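Local coordinates for protein glutaredoxin 2 (Salmonella enterica subsp. enterica serovar Typhimurium, PDB 3IR4) that binds glutathione and, as a glutaredoxin built like a glutathione S-transferase, probably catalyses glutathione-dependent thiol-disulfide exchange, at residues A[95-107]-A[139-153]. Sequence-based numbering, arbitrary orientation.
Sequences KVNGYVNQLLLPR and HLAHSAGLIKKIGDD
Tyr-99 OH donates a short hydrogen bond to Asp-153 OD2, 2.6 Å away, meeting the carboxylate on its anti side. The other oxygen, OD1, forms a salt bridge with Lys-95, although the lysine tip is less surely placed. An acid suits this position because one carboxylate can serve a hydroxyl and an ammonium at once. With chi1 at 68°, the Tyr-99 ring is set over Val-96 O, its opposite face toward Lys-149. In the conformer described, one of two, Lys-149 CE lies 3.6 Å from the centroid of the Tyr-99 ring, a CH-pi contact, and NZ adds a cation-pi interaction; the second conformer makes this lid less certain. Beside them Val-96 CG1 meets Ile-150 CD1, again in one of two conformers.

At the far end, the flat, multi-donor guanidinium of Arg-107 can serve a hydroxyl, a carbonyl and a water together: NH2 donates to Ser-143 OG at 2.8 Å, nearly in plane, and NH1 to Leu-103 O. Ser-143 OG in turn donates to Leu-140 O, so the hydroxyl both accepts and donates. A water joins Gln-102 O, Arg-107 NH1 and Ser-143 OG. Leu-140 CD2 lies over a guanidinium face, and Pro-106 rests on Leu-140. The His-139 ring carries Gln-102 CG over its centre, with the amide stacked 26° from parallel; ND1 shares a water with Asn-101 O.

Between these ends, the branched, apolar tip of Leu-103 fills a hole formed by Ser-143, Leu-146, Ile-147 and Ile-150 as a knob, its CD2 3.6 Å from Leu-146 CB.

The axes of 101-107 and 143-153 approach to 10.1 Å, with a signed crossing angle of -122°, within the all-helical, GST-type C-terminal domain. Helix 173-185 packs against Val-96 and Val-100, helix 119-133 against Leu-105.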
ATOM      1  N   LYS A  95      -7.783  -8.160 -11.045  1.00  7.94           N
ATOM      2  CA  LYS A  95      -9.039  -7.548 -11.505  1.00  9.25           C
ATOM      3  C   LYS A  95      -9.277  -6.202 -10.819  1.00  8.52           C
ATOM      4  O   LYS A  95      -9.485  -5.188 -11.477  1.00  9.66           O
ATOM      5  CB  LYS A  95     -10.212  -8.510 -11.251  1.00 10.69           C
ATOM      6  CG  LYS A  95     -11.575  -7.929 -11.590  1.00 15.23           C
ATOM      7  CD  LYS A  95     -12.708  -8.941 -11.515  1.00 22.26           C
ATOM      8  CE  LYS A  95     -12.924  -9.436 -10.113  1.00 26.03           C
ATOM      9  NZ  LYS A  95     -13.067  -8.351  -9.107  1.00 30.14           N
ATOM     10  N   VAL A  96      -9.204  -6.180  -9.494  1.00  8.05           N
ATOM     11  CA  VAL A  96      -9.493  -4.948  -8.761  1.00  7.73           C
ATOM     12  C   VAL A  96      -8.445  -3.853  -9.020  1.00  8.27           C
ATOM     13  O   VAL A  96      -8.800  -2.677  -9.272  1.00  8.28           O
ATOM     14  CB  VAL A  96      -9.707  -5.229  -7.266  1.00  7.21           C
ATOM     15  CG1 VAL A  96      -9.872  -3.929  -6.485  1.00  8.76           C
ATOM     16  CG2 VAL A  96     -10.925  -6.142  -7.081  1.00  8.69           C
ATOM     17  N   ASN A  97      -7.157  -4.214  -8.972  1.00  7.86           N
ATOM     18  CA  ASN A  97      -6.101  -3.250  -9.257  1.00  7.80           C
ATOM     19  C   ASN A  97      -6.215  -2.690 -10.658  1.00  8.61           C
ATOM     20  O   ASN A  97      -5.684  -1.623 -10.933  1.00  9.30           O
ATOM     21  CB  ASN A  97      -4.709  -3.817  -8.996  1.00  7.50           C
ATOM     22  CG  ASN A  97      -4.337  -3.791  -7.517  1.00  7.93           C
ATOM     23  OD1 ASN A  97      -4.468  -2.771  -6.838  1.00 10.92           O
ATOM     24  ND2 ASN A  97      -3.800  -4.896  -7.027  1.00  8.77           N
ATOM     25  N   GLY A  98      -6.920  -3.374 -11.541  1.00  9.03           N
ATOM     26  CA  GLY A  98      -7.133  -2.897 -12.879  1.00  9.96           C
ATOM     27  C   GLY A  98      -8.029  -1.673 -12.988  1.00  9.38           C
ATOM     28  O   GLY A  98      -7.880  -0.924 -13.955  1.00 11.75           O
ATOM     29  N   TYR A  99      -8.954  -1.460 -12.042  1.00  8.78           N
ATOM     30  CA  TYR A  99      -9.866  -0.284 -12.077  1.00  7.97           C
ATOM     31  C   TYR A  99      -9.800   0.627 -10.849  1.00  7.07           C
ATOM     32  O   TYR A  99     -10.260   1.764 -10.906  1.00  7.43           O
ATOM     33  CB  TYR A  99     -11.341  -0.660 -12.282  1.00  9.38           C
ATOM     34  CG  TYR A  99     -12.016  -1.381 -11.157  1.00  8.65           C
ATOM     35  CD1 TYR A  99     -12.037  -2.767 -11.103  1.00  8.83           C
ATOM     36  CD2 TYR A  99     -12.620  -0.684 -10.114  1.00 10.31           C
ATOM     37  CE1 TYR A  99     -12.688  -3.450 -10.059  1.00  9.43           C
ATOM     38  CE2 TYR A  99     -13.243  -1.337  -9.072  1.00  9.73           C
ATOM     39  CZ  TYR A  99     -13.272  -2.711  -9.036  1.00  7.84           C
ATOM     40  OH  TYR A  99     -13.898  -3.333  -7.978  1.00  8.11           O
ATOM     41  N   VAL A 100      -9.223   0.154  -9.763  1.00  6.72           N
ATOM     42  CA  VAL A 100      -9.318   0.832  -8.480  1.00  6.05           C
ATOM     43  C   VAL A 100      -8.691   2.217  -8.467  1.00  5.69           C
ATOM     44  O   VAL A 100      -9.093   3.065  -7.665  1.00  5.34           O
ATOM     45  CB  VAL A 100      -8.759  -0.050  -7.346  1.00  7.07           C
ATOM     46  CG1 VAL A 100      -7.240  -0.073  -7.364  1.00  8.70           C
ATOM     47  CG2 VAL A 100      -9.251   0.418  -5.993  1.00  8.32           C
ATOM     48  N   ASN A 101      -7.714   2.470  -9.330  1.00  5.11           N
ATOM     49  CA  ASN A 101      -7.060   3.756  -9.329  1.00  5.47           C
ATOM     50  C   ASN A 101      -8.009   4.879  -9.758  1.00  5.33           C
ATOM     51  O   ASN A 101      -7.710   6.039  -9.471  1.00  5.13           O
ATOM     52  CB  ASN A 101      -5.792   3.767 -10.140  1.00  6.56           C
ATOM     53  CG  ASN A 101      -4.598   3.364  -9.333  1.00  8.71           C
ATOM     54  OD1 ASN A 101      -4.683   3.311  -8.104  1.00 12.28           O
ATOM     55  ND2 ASN A 101      -3.477   3.147  -9.987  1.00 12.50           N
ATOM     56  N   GLN A 102      -9.125   4.559 -10.425  1.00  4.34           N
ATOM     57  CA  GLN A 102     -10.101   5.593 -10.729  1.00  4.30           C
ATOM     58  C   GLN A 102     -10.736   6.131  -9.449  1.00  4.34           C
ATOM     59  O   GLN A 102     -11.200   7.253  -9.440  1.00  5.33           O
ATOM     60  CB  GLN A 102     -11.132   5.107 -11.705  1.00  5.22           C
ATOM     61  CG  GLN A 102     -10.546   4.822 -13.063  1.00  7.33           C
ATOM     62  CD  GLN A 102     -11.580   4.593 -14.137  1.00 10.53           C
ATOM     63  OE1 GLN A 102     -12.732   4.259 -13.872  1.00 13.34           O
ATOM     64  NE2 GLN A 102     -11.167   4.767 -15.374  1.00 12.33           N
ATOM     65  N   LEU A 103     -10.795   5.327  -8.396  1.00  4.15           N
ATOM     66  CA  LEU A 103     -11.193   5.784  -7.074  1.00  4.46           C
ATOM     67  C   LEU A 103     -10.005   6.417  -6.331  1.00  4.11           C
ATOM     68  O   LEU A 103     -10.149   7.444  -5.661  1.00  4.53           O
ATOM     69  CB  LEU A 103     -11.742   4.617  -6.240  1.00  4.94           C
ATOM     70  CG  LEU A 103     -13.116   4.088  -6.614  1.00  5.36           C
ATOM     71  CD1 LEU A 103     -13.380   2.811  -5.863  1.00  7.43           C
ATOM     72  CD2 LEU A 103     -14.212   5.166  -6.303  1.00  6.81           C
ATOM     73  N   LEU A 104      -8.865   5.763  -6.369  1.00  3.89           N
ATOM     74  CA  LEU A 104      -7.764   6.159  -5.484  1.00  3.96           C
ATOM     75  C   LEU A 104      -6.993   7.399  -5.891  1.00  3.67           C
ATOM     76  O   LEU A 104      -6.758   8.261  -5.064  1.00  4.56           O
ATOM     77  CB  LEU A 104      -6.784   4.985  -5.248  1.00  4.16           C
ATOM     78  CG  LEU A 104      -7.384   3.749  -4.588  1.00  5.55           C
ATOM     79  CD1 LEU A 104      -6.329   2.620  -4.545  1.00  6.89           C
ATOM     80  CD2 LEU A 104      -7.907   4.055  -3.213  1.00  6.36           C
ATOM     81  N   LEU A 105      -6.564   7.486  -7.139  1.00  4.51           N
ATOM     82  CA  LEU A 105      -5.672   8.580  -7.520  1.00  4.34           C
ATOM     83  C   LEU A 105      -6.279   9.964  -7.302  1.00  4.25           C
ATOM     84  O   LEU A 105      -5.599  10.841  -6.770  1.00  4.39           O
ATOM     85  CB  LEU A 105      -5.146   8.396  -8.949  1.00  4.93           C
ATOM     86  CG  LEU A 105      -4.363   7.094  -9.236  1.00  5.71           C
ATOM     87  CD1 LEU A 105      -3.966   7.068 -10.683  1.00  6.93           C
ATOM     88  CD2 LEU A 105      -3.156   6.921  -8.325  1.00  8.02           C
ATOM     89  N   PRO A 106      -7.558  10.173  -7.679  1.00  3.81           N
ATOM     90  CA  PRO A 106      -8.101  11.498  -7.454  1.00  4.22           C
ATOM     91  C   PRO A 106      -8.183  11.855  -5.985  1.00  3.68           C
ATOM     92  O   PRO A 106      -8.107  13.027  -5.634  1.00  4.83           O
ATOM     93  CB  PRO A 106      -9.503  11.412  -8.089  1.00  4.79           C
ATOM     94  CG  PRO A 106      -9.426  10.334  -9.078  1.00  6.22           C
ATOM     95  CD  PRO A 106      -8.500   9.329  -8.443  1.00  4.48           C
ATOM     96  N   ARG A 107      -8.410  10.850  -5.138  1.00  3.57           N
ATOM     97  CA  ARG A 107      -8.485  11.054  -3.711  1.00  3.40           C
ATOM     98  C   ARG A 107      -7.108  11.266  -3.089  1.00  3.83           C
ATOM     99  O   ARG A 107      -6.931  12.152  -2.240  1.00  4.44           O
ATOM    100  CB  ARG A 107      -9.286   9.925  -3.049  1.00  3.50           C
ATOM    101  CG  ARG A 107     -10.760  10.009  -3.400  1.00  3.56           C
ATOM    102  CD  ARG A 107     -11.524   8.798  -2.929  1.00  4.53           C
ATOM    103  NE  ARG A 107     -12.980   8.892  -3.147  1.00  4.62           N
ATOM    104  CZ  ARG A 107     -13.559   8.801  -4.338  1.00  4.71           C
ATOM    105  NH1 ARG A 107     -12.855   8.513  -5.417  1.00  4.98           N
ATOM    106  NH2 ARG A 107     -14.866   8.998  -4.452  1.00  5.36           N
ATOM    107  N   HIS A 139     -13.388  10.767 -13.210  1.00  4.85           N
ATOM    108  CA  HIS A 139     -13.401   9.616 -12.317  1.00  5.15           C
ATOM    109  C   HIS A 139     -14.191   9.893 -11.053  1.00  4.49           C
ATOM    110  O   HIS A 139     -14.951   9.026 -10.600  1.00  4.71           O
ATOM    111  CB  HIS A 139     -11.976   9.204 -11.997  1.00  4.83           C
ATOM    112  CG  HIS A 139     -11.204   8.791 -13.192  1.00  5.63           C
ATOM    113  ND1 HIS A 139      -9.836   8.664 -13.181  1.00  6.15           N
ATOM    114  CD2 HIS A 139     -11.599   8.579 -14.467  1.00  6.53           C
ATOM    115  CE1 HIS A 139      -9.432   8.321 -14.397  1.00  6.90           C
ATOM    116  NE2 HIS A 139     -10.477   8.299 -15.204  1.00  7.58           N
ATOM    117  N   LEU A 140     -14.011  11.082 -10.457  1.00  4.56           N
ATOM    118  CA  LEU A 140     -14.766  11.426  -9.259  1.00  4.75           C
ATOM    119  C   LEU A 140     -16.271  11.460  -9.505  1.00  5.46           C
ATOM    120  O   LEU A 140     -17.057  11.056  -8.656  1.00  5.68           O
ATOM    121  CB  LEU A 140     -14.266  12.760  -8.701  1.00  4.77           C
ATOM    122  CG  LEU A 140     -12.934  12.707  -7.950  1.00  5.35           C
ATOM    123  CD1 LEU A 140     -12.435  14.127  -7.719  1.00  8.08           C
ATOM    124  CD2 LEU A 140     -13.043  11.937  -6.657  1.00  8.73           C
ATOM    125  N   ALA A 141     -16.681  11.935 -10.684  1.00  5.62           N
ATOM    126  CA  ALA A 141     -18.095  11.995 -11.047  1.00  6.43           C
ATOM    127  C   ALA A 141     -18.684  10.611 -11.232  1.00  7.13           C
ATOM    128  O   ALA A 141     -19.893  10.456 -11.147  1.00  8.80           O
ATOM    129  CB  ALA A 141     -18.308  12.836 -12.282  1.00  8.12           C
ATOM    130  N   HIS A 142     -17.840   9.609 -11.453  1.00  6.27           N
ATOM    131  CA  HIS A 142     -18.248   8.205 -11.559  1.00  6.22           C
ATOM    132  C   HIS A 142     -18.088   7.427 -10.258  1.00  5.61           C
ATOM    133  O   HIS A 142     -18.155   6.203 -10.268  1.00  6.67           O
ATOM    134  CB  HIS A 142     -17.448   7.540 -12.679  1.00  7.42           C
ATOM    135  CG  HIS A 142     -17.917   7.934 -14.027  1.00  9.50           C
ATOM    136  ND1 HIS A 142     -17.516   9.094 -14.645  1.00 12.37           N
ATOM    137  CD2 HIS A 142     -18.822   7.360 -14.847  1.00 11.59           C
ATOM    138  CE1 HIS A 142     -18.118   9.189 -15.821  1.00 13.77           C
ATOM    139  NE2 HIS A 142     -18.925   8.152 -15.960  1.00 14.78           N
ATOM    140  N   SER A 143     -17.917   8.119  -9.146  1.00  5.33           N
ATOM    141  CA  SER A 143     -17.695   7.443  -7.871  1.00  5.81           C
ATOM    142  C   SER A 143     -18.798   6.480  -7.481  1.00  5.87           C
ATOM    143  O   SER A 143     -18.521   5.417  -6.944  1.00  6.75           O
ATOM    144  CB  SER A 143     -17.533   8.467  -6.750  1.00  5.91           C
ATOM    145  OG  SER A 143     -16.349   9.219  -6.854  1.00  6.03           O
ATOM    146  N   ALA A 144     -20.057   6.839  -7.713  1.00  6.20           N
ATOM    147  CA  ALA A 144     -21.160   5.977  -7.228  1.00  7.72           C
ATOM    148  C   ALA A 144     -21.026   4.584  -7.838  1.00  7.14           C
ATOM    149  O   ALA A 144     -21.104   3.565  -7.156  1.00  7.37           O
ATOM    150  CB  ALA A 144     -22.521   6.589  -7.557  1.00  9.04           C
ATOM    151  N   GLY A 145     -20.860   4.525  -9.150  1.00  6.86           N
ATOM    152  CA  GLY A 145     -20.730   3.241  -9.818  1.00  7.03           C
ATOM    153  C   GLY A 145     -19.470   2.479  -9.418  1.00  5.52           C
ATOM    154  O   GLY A 145     -19.472   1.269  -9.268  1.00  7.03           O
ATOM    155  N   LEU A 146     -18.359   3.204  -9.260  1.00  6.02           N
ATOM    156  CA  LEU A 146     -17.098   2.584  -8.876  1.00  5.87           C
ATOM    157  C   LEU A 146     -17.194   2.013  -7.460  1.00  5.44           C
ATOM    158  O   LEU A 146     -16.672   0.936  -7.192  1.00  6.42           O
ATOM    159  CB  LEU A 146     -15.947   3.580  -8.978  1.00  5.64           C
ATOM    160  CG  LEU A 146     -15.543   3.961 -10.397  1.00  6.49           C
ATOM    161  CD1 LEU A 146     -14.710   5.238 -10.393  1.00  7.23           C
ATOM    162  CD2 LEU A 146     -14.752   2.836 -11.040  1.00  9.47           C
ATOM    163  N   ILE A 147     -17.836   2.756  -6.567  1.00  5.84           N
ATOM    164  CA  ILE A 147     -18.044   2.308  -5.185  1.00  6.23           C
ATOM    165  C   ILE A 147     -18.898   1.050  -5.149  1.00  5.80           C
ATOM    166  O   ILE A 147     -18.631   0.091  -4.378  1.00  6.55           O
ATOM    167  CB  ILE A 147     -18.652   3.451  -4.316  1.00  6.88           C
ATOM    168  CG1 ILE A 147     -17.585   4.538  -4.075  1.00  7.60           C
ATOM    169  CG2 ILE A 147     -19.245   2.905  -3.001  1.00  7.82           C
ATOM    170  CD1 ILE A 147     -18.108   5.875  -3.565  1.00  9.96           C
ATOM    171  N   LYS A 148     -19.931   1.002  -5.974  1.00  6.45           N
ATOM    172  CA  LYS A 148     -20.749  -0.207  -6.035  1.00  7.71           C
ATOM    173  C   LYS A 148     -19.939  -1.395  -6.566  1.00  7.49           C
ATOM    174  O   LYS A 148     -20.091  -2.524  -6.099  1.00  8.36           O
ATOM    175  CB  LYS A 148     -21.975   0.067  -6.924  1.00  9.56           C
ATOM    176  CG  LYS A 148     -22.951  -1.108  -7.056  1.00 13.84           C
ATOM    177  CD  LYS A 148     -24.150  -0.775  -7.935  1.00 19.05           C
ATOM    178  CE  LYS A 148     -25.145  -1.919  -7.987  1.00 22.17           C
ATOM    179  NZ  LYS A 148     -25.845  -2.081  -6.689  1.00 27.77           N
ATOM    180  N   LYS A 149     -19.076  -1.133  -7.556  0.50  7.44           N
ATOM    181  CA  LYS A 149     -18.192  -2.175  -8.107  0.50  7.17           C
ATOM    182  C   LYS A 149     -17.265  -2.744  -7.049  0.50  6.16           C
ATOM    183  O   LYS A 149     -17.176  -3.959  -6.888  0.50  6.11           O
ATOM    184  CB  LYS A 149     -17.332  -1.670  -9.285  0.50  8.75           C
ATOM    185  CG  LYS A 149     -17.994  -1.653 -10.680  0.50 10.88           C
ATOM    186  CD  LYS A 149     -17.080  -1.014 -11.741  0.50 12.55           C
ATOM    187  CE  LYS A 149     -15.744  -1.717 -11.850  0.50 12.31           C
ATOM    188  NZ  LYS A 149     -15.938  -3.129 -12.261  0.50 17.64           N
ATOM    189  N   ILE A 150     -16.575  -1.885  -6.312  0.60  5.72           N
ATOM    190  CA  ILE A 150     -15.680  -2.419  -5.300  0.60  5.80           C
ATOM    191  C   ILE A 150     -16.493  -3.141  -4.205  0.60  5.64           C
ATOM    192  O   ILE A 150     -16.062  -4.160  -3.679  0.60  5.91           O
ATOM    193  CB  ILE A 150     -14.673  -1.361  -4.822  0.60  6.37           C
ATOM    194  CG1 ILE A 150     -13.613  -2.006  -3.928  0.60  7.11           C
ATOM    195  CG2 ILE A 150     -15.381  -0.237  -4.104  0.60  6.56           C
ATOM    196  CD1 ILE A 150     -12.834  -3.184  -4.558  0.60  8.35           C
ATOM    197  N   GLY A 151     -17.691  -2.656  -3.910  1.00  6.14           N
ATOM    198  CA  GLY A 151     -18.539  -3.336  -2.927  1.00  6.60           C
ATOM    199  C   GLY A 151     -18.835  -4.766  -3.376  1.00  6.04           C
ATOM    200  O   GLY A 151     -18.741  -5.729  -2.609  1.00  6.65           O
ATOM    201  N   ASP A 152     -19.195  -4.912  -4.642  1.00  6.97           N
ATOM    202  CA  ASP A 152     -19.461  -6.238  -5.197  1.00  7.35           C
ATOM    203  C   ASP A 152     -18.241  -7.137  -5.131  1.00  6.44           C
ATOM    204  O   ASP A 152     -18.348  -8.290  -4.723  1.00  8.00           O
ATOM    205  CB  ASP A 152     -19.941  -6.132  -6.647  1.00  8.69           C
ATOM    206  CG  ASP A 152     -21.336  -5.525  -6.792  1.00 11.95           C
ATOM    207  OD1 ASP A 152     -22.062  -5.415  -5.791  1.00 16.73           O
ATOM    208  OD2 ASP A 152     -21.696  -5.175  -7.938  1.00 17.30           O
ATOM    209  N   ASP A 153     -17.096  -6.612  -5.537  1.00  6.44           N
ATOM    210  CA  ASP A 153     -15.869  -7.391  -5.490  1.00  5.87           C
ATOM    211  C   ASP A 153     -15.487  -7.781  -4.061  1.00  6.24           C
ATOM    212  O   ASP A 153     -15.018  -8.909  -3.824  1.00  6.62           O
ATOM    213  CB  ASP A 153     -14.755  -6.677  -6.245  1.00  7.18           C
ATOM    214  CG  ASP A 153     -14.933  -6.765  -7.757  1.00  8.30           C
ATOM    215  OD1 ASP A 153     -15.571  -7.728  -8.232  1.00 12.09           O
ATOM    216  OD2 ASP A 153     -14.425  -5.875  -8.467  1.00  8.71           O
TER
HETATM  217  O   HOH W   1      -7.603   8.466 -11.654  1.00  7.61           O
HETATM  218  O   HOH W   2     -13.482   8.287  -8.195  1.00  6.09           O